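PDB 1Q1R: putidaredoxin reductase from Pseudomonas putida, which passes electrons from NADH through its bound FAD to the iron-sulfur protein putidaredoxin, which in turn reduces cytochrome P450cam. Local coordinates for residues G111-P116 with I249-L254; D149-V154 with P238-I243; S301-L306 with W328-Q333. All coordinates share one frame; numbering follows the deposited sequence.

Contact 1. Residues G111-P116 with I249-L254; sequences GGRPRP and IPNCEL. With FAD (flavin-adenine dinucleotide), chain C.
Gly111, Gly112 and Arg113 meet Ile249, Pro250 and Asn251 in a short antiparallel two-stranded ribbon of the glutathione reductase fold, beside the bound FAD. Backbone bonds set the frame. Arg113 and Ile249 are the hydrogen-bonded pair: Ile249 N gives to Arg113 O at 2.7 Å, and Arg113 N gives to Ile249 O at 2.8 Å. Gly112 and Pro250 are the non-hydrogen-bonded pair, with CA atoms only 3.9 Å apart. A side chain on Gly112 would run into Ile249 O. Asn251 N then reaches Gly111 O in a nearly straight bond (176° at the hydrogen). Asn251 is also the centre of an inverse gamma turn, just before helix 253-257.

Polar side chains add a second layer. Arg113 starts with CG between the backbone N and the carbonyl carbon (chi1 55°) and then runs extended, which carries its guanidinium past Asn251 to Glu253. Arg113 NH1 donates to Asn251 OD1 at 2.7 Å, and the amide and guanidinium are nearly coplanar. Arg113 NH2 forms a salt bridge with Glu253 OE1 at 3.1 Å, meeting that oxygen from above the carboxylate plane. A weak bond from NH1 to Glu253 OE2 supports it. Both end nitrogens are engaged, which probably limits the guanidinium's freedom to turn.

Ile249 carries the packing. Its CG2 lies over one face of the Arg113 guanidinium. Its CG1 lies over a face of the Arg115 group, 3.4 Å from Arg115 NH1, while CD1 makes the apolar contact with Pro116 CD.

The cofactor borders the ribbon. Gly111 has a positive phi, and a CB there would clash with the FAD pyrophosphate. Gly111 CA is 3.1 Å from FAD O3P. At the adenine end, Leu254 CD1 lies 3.4 Å from FAD N6A.

Contact 2. Residues D149-V154 with P238-I243; sequences DNRLVV and PADLVI
The Asn150 amide and the Asp240 carboxylate are the flat groups at one end of this contact. The two side chains cross at about a right angle, with their planes 34° apart. Asn150 ND2 comes to 3.6 Å from Asp240 CB, and Asn150 CB touches Asp240 OD2. Asp240 OD2 also takes the N-H of Arg151 N at 2.7 Å through its anti lone pair, in a nearly straight bond. The Arg151 guanidinium is met obliquely by Pro238 CG, which packs mainly on Arg151 CD at 3.8 Å. Asp240 CG lies beside the backbone N of its own residue (chi1 -66°), and this turns the carboxylate toward the start of strand 151-155. An alanine here removes OD2, which would probably leave Arg151 N without its partner and the Asn150 side chain less held.

The backbones run parallel, 19° apart. Arg151 O takes two donors, Asp240 N at 2.7 Å and Leu241 N at 3.1 Å. The regular ladder follows: Val153 N gives to Leu241 O, and Ile243 N gives to Val153 O.

Side chains alternate between the two faces. On one face Leu152 CD1 rests against Leu241 CG and, at 3.8 Å, against Ile243 CD1. Helix 159-170 covers the same face, touching Leu152, Val154 and Ile243. On the other face Val153 CG2 meets Ala239 CB, also at 3.8 Å, and strand 226-231 packs on Val153 and Val242.

These are adjacent strands of a five-stranded parallel sheet. Strand 151-155 leads into a GxGxxG turn and then helix 159-170, consistent with the Rossmann-type dinucleotide-binding fold that holds NAD(H) in this family.

Contact 3. Residues S301-L306 with W328-Q333; sequences SVPNAL and WFWSDQ. With FAD (flavin-adenine dinucleotide), chain C.
Pro303 points its CG at one face of the Trp328 indole, where the FAD-binding part of the glutathione reductase fold meets the C-terminal domain. The contact joins the start of helix 302-316 to the outermost strand 328-333 of the C-terminal antiparallel sheet. Both elements line the flavin end of the FAD pocket. Pro303 CG stands 3.6 Å from the centroid of the Trp328 six-membered ring, only 14° off its normal, a CH-pi contact over the face. Lys387, by a cation-pi contact, and Phe383 also adjoin this ring.

Trp330 offers Pro303 its edge. Pro303 CD lies near the plane of that indole, 3.9 Å from Trp330 CZ3. Val302 CB approaches Trp330 CZ3 obliquely, at 3.8 Å. One face of Trp330 covers the pyrimidine end of the flavin, where Trp330 CE3 is 3.5 Å from FAD N3. Phe329 turns its ring away from the helix, to an edge-to-face contact with Tyr159. Its CB still touches Ser301 CB.

The helix start also grips the cofactor directly. Val302 N donates to FAD O2 at 2.8 Å, close to straight (167°). A helix N terminus pointed at O2 would be expected to polarise this carbonyl and to favour negative charge on the N1-C2-O2 side of a reduced flavin. Val302 CG2 packs beside FAD N1.

Ser301 is the N-cap of the helix, and its OG accepts from Asn304 N. No direct hydrogen bond spans the two segments. A water joins them instead: it lies 2.5 Å from Ser301 OG, with which it is hydrogen-bonded, and donates to Trp328 O at 2.6 Å.

In the fold
From the N terminus, the chain first builds most of the parallel FAD-binding sheet. Contact 1 opens at 111-116, just after strand 105-108 of that sheet. Contact 2 lies wholly within the loop that contact 1 closes: it opens at 149-154 and closes at 238-243, in the second parallel sheet. Strand 248-250 follows strand 241-244 and closes contact 1 beside FAD. The chain then returns to the FAD-binding sheet at strand 279-281. Contact 3 comes after both in series, closing a short loop between 301-306 and 328-333 and tying in the C-terminal sheet. Contacts 1 and 3 touch the same FAD, with centres about 19 Å apart.

Contact 1. Residues G111-P116 with I249-L254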
loop_
_atom_site.group_PDB
_atom_site.type_symbol
_atom_site.label_atom_id
_atom_site.label_comp_id
_atom_site.label_asym_id
_atom_site.label_seq_id
_atom_site.Cartn_x
_atom_site.Cartn_y
_atom_site.Cartn_z
ATOM N N GLY A 111 -5.805 1.626 9.054
ATOM C CA GLY A 111 -5.434 0.911 7.847
ATOM C C GLY A 111 -6.582 0.221 7.133
ATOM O O GLY A 111 -7.672 0.778 6.997
ATOM N N GLY A 112 -6.330 -0.998 6.668
ATOM C CA GLY A 112 -7.356 -1.748 5.971
ATOM C C GLY A 112 -7.195 -3.237 6.199
ATOM O O GLY A 112 -6.245 -3.670 6.855
ATOM N N ARG A 113 -8.128 -4.018 5.662
ATOM C CA ARG A 113 -8.095 -5.469 5.791
ATOM C C ARG A 113 -8.268 -6.099 4.408
ATOM O O ARG A 113 -8.900 -5.515 3.528
ATOM C CB ARG A 113 -9.211 -5.937 6.730
ATOM C CG ARG A 113 -10.605 -5.473 6.324
ATOM C CD ARG A 113 -11.664 -6.040 7.259
ATOM N NE ARG A 113 -13.020 -5.739 6.804
ATOM C CZ ARG A 113 -13.673 -4.610 7.063
ATOM N NH1 ARG A 113 -13.105 -3.652 7.789
ATOM N NH2 ARG A 113 -14.903 -4.441 6.596
ATOM N N PRO A 114 -7.705 -7.300 4.197
ATOM C CA PRO A 114 -7.828 -7.965 2.896
ATOM C C PRO A 114 -9.281 -8.200 2.503
ATOM O O PRO A 114 -10.092 -8.608 3.332
ATOM C CB PRO A 114 -7.083 -9.282 3.106
ATOM C CG PRO A 114 -6.069 -8.939 4.155
ATOM C CD PRO A 114 -6.877 -8.102 5.116
ATOM N N ARG A 115 -9.605 -7.938 1.240
ATOM C CA ARG A 115 -10.958 -8.160 0.750
ATOM C C ARG A 115 -11.137 -9.662 0.585
ATOM O O ARG A 115 -10.437 -10.295 -0.205
ATOM C CB ARG A 115 -11.175 -7.481 -0.605
ATOM C CG ARG A 115 -12.582 -7.697 -1.167
ATOM C CD ARG A 115 -12.716 -7.166 -2.592
ATOM N NE ARG A 115 -12.345 -5.756 -2.688
ATOM C CZ ARG A 115 -12.974 -4.772 -2.053
ATOM N NH1 ARG A 115 -14.014 -5.038 -1.273
ATOM N NH2 ARG A 115 -12.558 -3.520 -2.193
ATOM N N PRO A 116 -12.078 -10.254 1.328
ATOM C CA PRO A 116 -12.322 -11.698 1.241
ATOM C C PRO A 116 -12.795 -12.143 -0.146
ATOM O O PRO A 116 -13.537 -11.425 -0.814
ATOM C CB PRO A 116 -13.397 -11.933 2.302
ATOM C CG PRO A 116 -13.169 -10.814 3.286
ATOM C CD PRO A 116 -12.903 -9.640 2.382
ATOM N N ILE A 249 -9.858 -3.478 2.002
ATOM C CA ILE A 249 -11.061 -2.797 2.459
ATOM C C ILE A 249 -10.613 -1.901 3.603
ATOM O O ILE A 249 -10.111 -2.387 4.617
ATOM C CB ILE A 249 -12.122 -3.783 2.995
ATOM C CG1 ILE A 249 -12.633 -4.674 1.859
ATOM C CG2 ILE A 249 -13.283 -3.006 3.616
ATOM C CD1 ILE A 249 -13.672 -5.701 2.306
ATOM N N PRO A 250 -10.770 -0.578 3.457
ATOM C CA PRO A 250 -10.347 0.301 4.548
ATOM C C PRO A 250 -11.177 0.040 5.803
ATOM O O PRO A 250 -12.379 -0.211 5.707
ATOM C CB PRO A 250 -10.571 1.694 3.968
ATOM C CG PRO A 250 -11.754 1.492 3.063
ATOM C CD PRO A 250 -11.424 0.185 2.379
ATOM N N ASN A 251 -10.531 0.081 6.967
ATOM C CA ASN A 251 -11.213 -0.148 8.239
ATOM C C ASN A 251 -11.817 1.163 8.750
ATOM O O ASN A 251 -11.183 1.903 9.505
ATOM C CB ASN A 251 -10.235 -0.724 9.277
ATOM C CG ASN A 251 -9.787 -2.143 8.939
ATOM O OD1 ASN A 251 -10.613 -3.006 8.630
ATOM N ND2 ASN A 251 -8.480 -2.394 9.010
ATOM N N CYS A 252 -13.054 1.430 8.343
ATOM C CA CYS A 252 -13.746 2.660 8.717
ATOM C C CYS A 252 -14.885 2.477 9.719
ATOM O O CYS A 252 -15.489 3.459 10.153
ATOM C CB CYS A 252 -14.305 3.328 7.459
ATOM S SG CYS A 252 -13.123 3.442 6.098
ATOM N N GLU A 253 -15.179 1.230 10.081
ATOM C CA GLU A 253 -16.267 0.939 11.017
ATOM C C GLU A 253 -16.351 1.847 12.239
ATOM O O GLU A 253 -17.427 2.343 12.560
ATOM C CB GLU A 253 -16.209 -0.522 11.468
ATOM C CG GLU A 253 -16.644 -1.500 10.391
ATOM C CD GLU A 253 -15.666 -1.577 9.237
ATOM O OE1 GLU A 253 -16.063 -2.055 8.149
ATOM O OE2 GLU A 253 -14.496 -1.174 9.422
ATOM N N LEU A 254 -15.234 2.061 12.926
ATOM C CA LEU A 254 -15.240 2.922 14.105
ATOM C C LEU A 254 -15.742 4.317 13.770
ATOM O O LEU A 254 -16.493 4.923 14.538
ATOM C CB LEU A 254 -13.839 3.040 14.703
ATOM C CG LEU A 254 -13.269 1.841 15.465
ATOM C CD1 LEU A 254 -11.924 2.234 16.064
ATOM C CD2 LEU A 254 -14.235 1.413 16.568
HETATM P PA FAD C . -2.077 -0.969 8.559
HETATM O O1A FAD C . -3.194 -1.845 8.131
HETATM O O2A FAD C . -0.689 -1.405 8.280
HETATM O O5B FAD C . -2.198 -0.682 10.130
HETATM C C5B FAD C . -3.466 -0.500 10.771
HETATM C C4B FAD C . -3.470 -1.287 12.093
HETATM O O4B FAD C . -4.575 -0.822 12.948
HETATM C C3B FAD C . -3.731 -2.781 11.844
HETATM O O3B FAD C . -2.949 -3.555 12.763
HETATM C C2B FAD C . -5.194 -2.933 12.180
HETATM O O2B FAD C . -5.471 -4.272 12.604
HETATM C C1B FAD C . -5.331 -1.984 13.353
HETATM N N9A FAD C . -6.738 -1.656 13.712
HETATM C C8A FAD C . -7.745 -1.378 12.864
HETATM N N7A FAD C . -8.861 -1.158 13.570
HETATM C C5A FAD C . -8.562 -1.294 14.859
HETATM C C6A FAD C . -9.301 -1.191 16.039
HETATM N N6A FAD C . -10.602 -0.909 15.995
HETATM N N1A FAD C . -8.684 -1.391 17.230
HETATM C C2A FAD C . -7.377 -1.687 17.288
HETATM N N3A FAD C . -6.652 -1.793 16.166
HETATM C C4A FAD C . -7.218 -1.603 14.950
HETATM N N1 FAD C . 3.736 0.243 0.161
HETATM C C2 FAD C . 4.764 0.842 -0.577
HETATM O O2 FAD C . 4.820 2.067 -0.672
HETATM N N3 FAD C . 5.735 0.032 -1.193
HETATM C C4 FAD C . 5.673 -1.376 -1.062
HETATM O O4 FAD C . 6.553 -2.068 -1.568
HETATM C C4X FAD C . 4.638 -1.973 -0.323
HETATM N N5 FAD C . 4.598 -3.325 -0.145
HETATM C C5X FAD C . 3.649 -3.932 0.626
HETATM C C6 FAD C . 3.662 -5.331 0.805
HETATM C C7 FAD C . 2.695 -5.956 1.624
HETATM C C7M FAD C . 2.711 -7.489 1.775
HETATM C C8 FAD C . 1.709 -5.171 2.276
HETATM C C8M FAD C . 0.657 -5.811 3.195
HETATM C C9 FAD C . 1.696 -3.776 2.095
HETATM C C9A FAD C . 2.660 -3.153 1.272
HETATM N N10 FAD C . 2.672 -1.743 1.091
HETATM C C10 FAD C . 3.674 -1.155 0.291
HETATM C "C1'" FAD C . 1.626 -0.887 1.729
HETATM C "C2'" FAD C . 2.183 -0.192 2.974
HETATM O "O2'" FAD C . 2.846 -1.160 3.794
HETATM C "C3'" FAD C . 1.060 0.495 3.772
HETATM O "O3'" FAD C . 0.344 1.383 2.903
HETATM C "C4'" FAD C . 1.637 1.284 4.954
HETATM O "O4'" FAD C . 2.357 0.398 5.814
HETATM C "C5'" FAD C . 0.543 1.988 5.775
HETATM O "O5'" FAD C . -0.258 1.062 6.527
HETATM P P FAD C . -1.245 1.639 7.669
HETATM O O1P FAD C . -0.460 1.816 8.909
HETATM O O2P FAD C . -1.938 2.821 7.111
HETATM O O3P FAD C . -2.354 0.468 7.858
#

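Contact 2. Residues D149-V154 with P238-I243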
loop_
_atom_site.group_PDB
_atom_site.type_symbol
_atom_site.label_atom_id
_atom_site.label_comp_id
_atom_site.label_asym_id
_atom_site.label_seq_id
_atom_site.Cartn_x
_atom_site.Cartn_y
_atom_site.Cartn_z
ATOM N N ASP A 149 9.078 -26.998 -6.423
ATOM C CA ASP A 149 8.247 -27.940 -7.156
ATOM C C ASP A 149 6.798 -28.063 -6.688
ATOM O O ASP A 149 5.992 -28.724 -7.337
ATOM C CB ASP A 149 8.928 -29.312 -7.205
ATOM C CG ASP A 149 10.308 -29.246 -7.848
ATOM O OD1 ASP A 149 10.445 -28.579 -8.897
ATOM O OD2 ASP A 149 11.257 -29.857 -7.311
ATOM N N ASN A 150 6.449 -27.429 -5.573
ATOM C CA ASN A 150 5.061 -27.472 -5.143
ATOM C C ASN A 150 4.307 -26.475 -6.012
ATOM O O ASN A 150 4.910 -25.582 -6.619
ATOM C CB ASN A 150 4.926 -27.123 -3.656
ATOM C CG ASN A 150 4.926 -28.362 -2.775
ATOM O OD1 ASN A 150 5.452 -29.405 -3.166
ATOM N ND2 ASN A 150 4.346 -28.252 -1.584
ATOM N N ARG A 151 2.992 -26.627 -6.085
ATOM C CA ARG A 151 2.194 -25.748 -6.923
ATOM C C ARG A 151 1.480 -24.628 -6.190
ATOM O O ARG A 151 0.705 -24.858 -5.261
ATOM C CB ARG A 151 1.186 -26.582 -7.723
ATOM C CG ARG A 151 1.844 -27.438 -8.802
ATOM C CD ARG A 151 0.927 -28.551 -9.296
ATOM N NE ARG A 151 1.524 -29.283 -10.412
ATOM C CZ ARG A 151 1.538 -28.849 -11.670
ATOM N NH1 ARG A 151 0.978 -27.687 -11.982
ATOM N NH2 ARG A 151 2.121 -29.572 -12.618
ATOM N N LEU A 152 1.749 -23.403 -6.630
ATOM C CA LEU A 152 1.124 -22.227 -6.050
ATOM C C LEU A 152 0.185 -21.575 -7.049
ATOM O O LEU A 152 0.480 -21.497 -8.242
ATOM C CB LEU A 152 2.175 -21.188 -5.638
ATOM C CG LEU A 152 1.647 -19.766 -5.358
ATOM C CD1 LEU A 152 0.736 -19.774 -4.137
ATOM C CD2 LEU A 152 2.810 -18.808 -5.136
ATOM N N VAL A 153 -0.954 -21.124 -6.550
ATOM C CA VAL A 153 -1.895 -20.398 -7.374
ATOM C C VAL A 153 -2.152 -19.095 -6.642
ATOM O O VAL A 153 -2.611 -19.088 -5.499
ATOM C CB VAL A 153 -3.236 -21.132 -7.568
ATOM C CG1 VAL A 153 -4.205 -20.218 -8.321
ATOM C CG2 VAL A 153 -3.024 -22.417 -8.364
ATOM N N VAL A 154 -1.807 -17.993 -7.295
ATOM C CA VAL A 154 -2.016 -16.669 -6.734
ATOM C C VAL A 154 -3.290 -16.118 -7.371
ATOM O O VAL A 154 -3.421 -16.115 -8.594
ATOM C CB VAL A 154 -0.844 -15.714 -7.083
ATOM C CG1 VAL A 154 -1.117 -14.334 -6.511
ATOM C CG2 VAL A 154 0.479 -16.283 -6.558
ATOM N N PRO A 238 -4.379 -27.724 -10.049
ATOM C CA PRO A 238 -3.978 -28.391 -8.807
ATOM C C PRO A 238 -3.101 -27.425 -8.019
ATOM O O PRO A 238 -2.266 -26.737 -8.599
ATOM C CB PRO A 238 -3.211 -29.610 -9.307
ATOM C CG PRO A 238 -2.571 -29.096 -10.570
ATOM C CD PRO A 238 -3.705 -28.324 -11.215
ATOM N N ALA A 239 -3.293 -27.362 -6.705
ATOM C CA ALA A 239 -2.509 -26.438 -5.898
ATOM C C ALA A 239 -2.118 -26.979 -4.533
ATOM O O ALA A 239 -2.901 -27.662 -3.877
ATOM C CB ALA A 239 -3.277 -25.134 -5.720
ATOM N N ASP A 240 -0.896 -26.665 -4.118
ATOM C CA ASP A 240 -0.407 -27.065 -2.804
ATOM C C ASP A 240 -0.542 -25.844 -1.900
ATOM O O ASP A 240 -0.571 -25.956 -0.674
ATOM C CB ASP A 240 1.064 -27.480 -2.876
ATOM C CG ASP A 240 1.272 -28.728 -3.699
ATOM O OD1 ASP A 240 0.656 -29.758 -3.364
ATOM O OD2 ASP A 240 2.049 -28.680 -4.678
ATOM N N LEU A 241 -0.635 -24.673 -2.525
ATOM C CA LEU A 241 -0.750 -23.415 -1.799
ATOM C C LEU A 241 -1.544 -22.404 -2.617
ATOM O O LEU A 241 -1.391 -22.328 -3.835
ATOM C CB LEU A 241 0.650 -22.856 -1.522
ATOM C CG LEU A 241 0.792 -21.561 -0.721
ATOM C CD1 LEU A 241 0.270 -21.766 0.700
ATOM C CD2 LEU A 241 2.268 -21.150 -0.695
ATOM N N VAL A 242 -2.391 -21.636 -1.943
ATOM C CA VAL A 242 -3.195 -20.617 -2.608
ATOM C C VAL A 242 -3.068 -19.319 -1.834
ATOM O O VAL A 242 -3.303 -19.277 -0.628
ATOM C CB VAL A 242 -4.699 -20.999 -2.678
ATOM C CG1 VAL A 242 -5.496 -19.856 -3.311
ATOM C CG2 VAL A 242 -4.881 -22.276 -3.495
ATOM N N ILE A 243 -2.676 -18.262 -2.531
ATOM C CA ILE A 243 -2.529 -16.953 -1.913
ATOM C C ILE A 243 -3.466 -16.008 -2.646
ATOM O O ILE A 243 -3.374 -15.845 -3.862
ATOM C CB ILE A 243 -1.083 -16.456 -2.024
ATOM C CG1 ILE A 243 -0.164 -17.391 -1.231
ATOM C CG2 ILE A 243 -0.985 -15.017 -1.516
ATOM C CD1 ILE A 243 1.310 -17.160 -1.490
#

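Contact 3. Residues S301-L306 with W328-Q333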
loop_
_atom_site.group_PDB
_atom_site.type_symbol
_atom_site.label_atom_id
_atom_site.label_comp_id
_atom_site.label_asym_id
_atom_site.label_seq_id
_atom_site.Cartn_x
_atom_site.Cartn_y
_atom_site.Cartn_z
ATOM N N SER A 301 0.063 3.329 0.561
ATOM C CA SER A 301 1.500 3.244 0.317
ATOM C C SER A 301 2.300 3.708 1.523
ATOM O O SER A 301 1.783 4.396 2.408
ATOM C CB SER A 301 1.898 4.113 -0.884
ATOM O OG SER A 301 2.031 5.475 -0.492
ATOM N N VAL A 302 3.573 3.335 1.552
ATOM C CA VAL A 302 4.445 3.745 2.639
ATOM C C VAL A 302 4.668 5.255 2.563
ATOM O O VAL A 302 4.498 5.965 3.552
ATOM C CB VAL A 302 5.806 3.011 2.575
ATOM C CG1 VAL A 302 6.834 3.726 3.453
ATOM C CG2 VAL A 302 5.633 1.568 3.042
ATOM N N PRO A 303 5.036 5.771 1.380
ATOM C CA PRO A 303 5.255 7.220 1.294
ATOM C C PRO A 303 4.033 8.014 1.753
ATOM O O PRO A 303 4.165 9.026 2.446
ATOM C CB PRO A 303 5.574 7.434 -0.185
ATOM C CG PRO A 303 6.272 6.141 -0.552
ATOM C CD PRO A 303 5.366 5.113 0.103
ATOM N N ASN A 304 2.846 7.546 1.385
ATOM C CA ASN A 304 1.624 8.235 1.776
ATOM C C ASN A 304 1.458 8.245 3.295
ATOM O O ASN A 304 1.111 9.271 3.886
ATOM C CB ASN A 304 0.409 7.580 1.118
ATOM C CG ASN A 304 -0.892 8.265 1.493
ATOM O OD1 ASN A 304 -1.753 7.674 2.153
ATOM N ND2 ASN A 304 -1.039 9.520 1.081
ATOM N N ALA A 305 1.715 7.107 3.931
ATOM C CA ALA A 305 1.584 7.018 5.381
ATOM C C ALA A 305 2.582 7.944 6.065
ATOM O O ALA A 305 2.245 8.625 7.034
ATOM C CB ALA A 305 1.806 5.577 5.848
ATOM N N LEU A 306 3.811 7.970 5.562
ATOM C CA LEU A 306 4.842 8.818 6.147
ATOM C C LEU A 306 4.465 10.297 6.021
ATOM O O LEU A 306 4.503 11.042 7.003
ATOM C CB LEU A 306 6.190 8.555 5.470
ATOM C CG LEU A 306 6.753 7.136 5.635
ATOM C CD1 LEU A 306 8.041 6.973 4.822
ATOM C CD2 LEU A 306 7.019 6.872 7.106
ATOM N N TRP A 328 3.692 8.703 -4.475
ATOM C CA TRP A 328 4.549 7.728 -5.137
ATOM C C TRP A 328 4.653 6.445 -4.332
ATOM O O TRP A 328 4.271 6.395 -3.158
ATOM C CB TRP A 328 5.957 8.292 -5.384
ATOM C CG TRP A 328 6.798 8.496 -4.155
ATOM C CD1 TRP A 328 6.761 9.559 -3.304
ATOM C CD2 TRP A 328 7.809 7.609 -3.650
ATOM N NE1 TRP A 328 7.687 9.395 -2.300
ATOM C CE2 TRP A 328 8.343 8.206 -2.488
ATOM C CE3 TRP A 328 8.314 6.369 -4.067
ATOM C CZ2 TRP A 328 9.361 7.606 -1.733
ATOM C CZ3 TRP A 328 9.325 5.770 -3.320
ATOM C CH2 TRP A 328 9.837 6.391 -2.163
ATOM N N PHE A 329 5.146 5.402 -4.986
ATOM C CA PHE A 329 5.336 4.117 -4.335
ATOM C C PHE A 329 6.282 3.299 -5.197
ATOM O O PHE A 329 6.679 3.737 -6.281
ATOM C CB PHE A 329 3.990 3.405 -4.129
ATOM C CG PHE A 329 3.414 2.792 -5.368
ATOM C CD1 PHE A 329 3.680 1.462 -5.689
ATOM C CD2 PHE A 329 2.590 3.532 -6.208
ATOM C CE1 PHE A 329 3.130 0.878 -6.828
ATOM C CE2 PHE A 329 2.035 2.959 -7.350
ATOM C CZ PHE A 329 2.306 1.628 -7.662
ATOM N N TRP A 330 6.664 2.130 -4.708
ATOM C CA TRP A 330 7.585 1.283 -5.437
ATOM C C TRP A 330 7.174 -0.174 -5.326
ATOM O O TRP A 330 6.293 -0.529 -4.542
ATOM C CB TRP A 330 9.010 1.462 -4.892
ATOM C CG TRP A 330 9.278 0.732 -3.587
ATOM C CD1 TRP A 330 9.872 -0.491 -3.437
ATOM C CD2 TRP A 330 8.957 1.186 -2.264
ATOM N NE1 TRP A 330 9.943 -0.825 -2.102
ATOM C CE2 TRP A 330 9.388 0.184 -1.361
ATOM C CE3 TRP A 330 8.344 2.341 -1.754
ATOM C CZ2 TRP A 330 9.233 0.304 0.027
ATOM C CZ3 TRP A 330 8.189 2.459 -0.371
ATOM C CH2 TRP A 330 8.632 1.444 0.502
ATOM N N SER A 331 7.821 -1.004 -6.131
ATOM C CA SER A 331 7.577 -2.435 -6.147
ATOM C C SER A 331 8.892 -3.093 -6.521
ATOM O O SER A 331 9.653 -2.556 -7.329
ATOM C CB SER A 331 6.498 -2.787 -7.176
ATOM O OG SER A 331 6.300 -4.191 -7.256
ATOM N N ASP A 332 9.170 -4.240 -5.916
ATOM C CA ASP A 332 10.392 -4.978 -6.201
ATOM C C ASP A 332 9.990 -6.333 -6.747
ATOM O O ASP A 332 9.365 -7.129 -6.047
ATOM C CB ASP A 332 11.224 -5.186 -4.932
ATOM C CG ASP A 332 11.846 -3.904 -4.418
ATOM O OD1 ASP A 332 12.468 -3.947 -3.330
ATOM O OD2 ASP A 332 11.725 -2.858 -5.096
ATOM N N GLN A 333 10.344 -6.585 -7.999
ATOM C CA GLN A 333 10.037 -7.850 -8.651
ATOM C C GLN A 333 11.278 -8.272 -9.430
ATOM O O GLN A 333 11.787 -7.510 -10.251
ATOM C CB GLN A 333 8.848 -7.675 -9.598
ATOM C CG GLN A 333 7.546 -7.281 -8.903
ATOM C CD GLN A 333 6.457 -6.910 -9.891
ATOM O OE1 GLN A 333 6.287 -7.567 -10.920
ATOM N NE2 GLN A 333 5.702 -5.864 -9.578
HETATM P PA FAD C . -2.077 -0.969 8.559
HETATM O O1A FAD C . -3.194 -1.845 8.131
HETATM O O2A FAD C . -0.689 -1.405 8.280
HETATM O O5B FAD C . -2.198 -0.682 10.130
HETATM C C5B FAD C . -3.466 -0.500 10.771
HETATM C C4B FAD C . -3.470 -1.287 12.093
HETATM O O4B FAD C . -4.575 -0.822 12.948
HETATM C C3B FAD C . -3.731 -2.781 11.844
HETATM O O3B FAD C . -2.949 -3.555 12.763
HETATM C C2B FAD C . -5.194 -2.933 12.180
HETATM O O2B FAD C . -5.471 -4.272 12.604
HETATM C C1B FAD C . -5.331 -1.984 13.353
HETATM N N9A FAD C . -6.738 -1.656 13.712
HETATM C C8A FAD C . -7.745 -1.378 12.864
HETATM N N7A FAD C . -8.861 -1.158 13.570
HETATM C C5A FAD C . -8.562 -1.294 14.859
HETATM C C6A FAD C . -9.301 -1.191 16.039
HETATM N N6A FAD C . -10.602 -0.909 15.995
HETATM N N1A FAD C . -8.684 -1.391 17.230
HETATM C C2A FAD C . -7.377 -1.687 17.288
HETATM N N3A FAD C . -6.652 -1.793 16.166
HETATM C C4A FAD C . -7.218 -1.603 14.950
HETATM N N1 FAD C . 3.736 0.243 0.161
HETATM C C2 FAD C . 4.764 0.842 -0.577
HETATM O O2 FAD C . 4.820 2.067 -0.672
HETATM N N3 FAD C . 5.735 0.032 -1.193
HETATM C C4 FAD C . 5.673 -1.376 -1.062
HETATM O O4 FAD C . 6.553 -2.068 -1.568
HETATM C C4X FAD C . 4.638 -1.973 -0.323
HETATM N N5 FAD C . 4.598 -3.325 -0.145
HETATM C C5X FAD C . 3.649 -3.932 0.626
HETATM C C6 FAD C . 3.662 -5.331 0.805
HETATM C C7 FAD C . 2.695 -5.956 1.624
HETATM C C7M FAD C . 2.711 -7.489 1.775
HETATM C C8 FAD C . 1.709 -5.171 2.276
HETATM C C8M FAD C . 0.657 -5.811 3.195
HETATM C C9 FAD C . 1.696 -3.776 2.095
HETATM C C9A FAD C . 2.660 -3.153 1.272
HETATM N N10 FAD C . 2.672 -1.743 1.091
HETATM C C10 FAD C . 3.674 -1.155 0.291
HETATM C "C1'" FAD C . 1.626 -0.887 1.729
HETATM C "C2'" FAD C . 2.183 -0.192 2.974
HETATM O "O2'" FAD C . 2.846 -1.160 3.794
HETATM C "C3'" FAD C . 1.060 0.495 3.772
HETATM O "O3'" FAD C . 0.344 1.383 2.903
HETATM C "C4'" FAD C . 1.637 1.284 4.954
HETATM O "O4'" FAD C . 2.357 0.398 5.814
HETATM C "C5'" FAD C . 0.543 1.988 5.775
HETATM O "O5'" FAD C . -0.258 1.062 6.527
HETATM P P FAD C . -1.245 1.639 7.669
HETATM O O1P FAD C . -0.460 1.816 8.909
HETATM O O2P FAD C . -1.938 2.821 7.111
HETATM O O3P FAD C . -2.354 0.468 7.858
HETATM O O HOH W 1 1.827 6.974 -2.485
#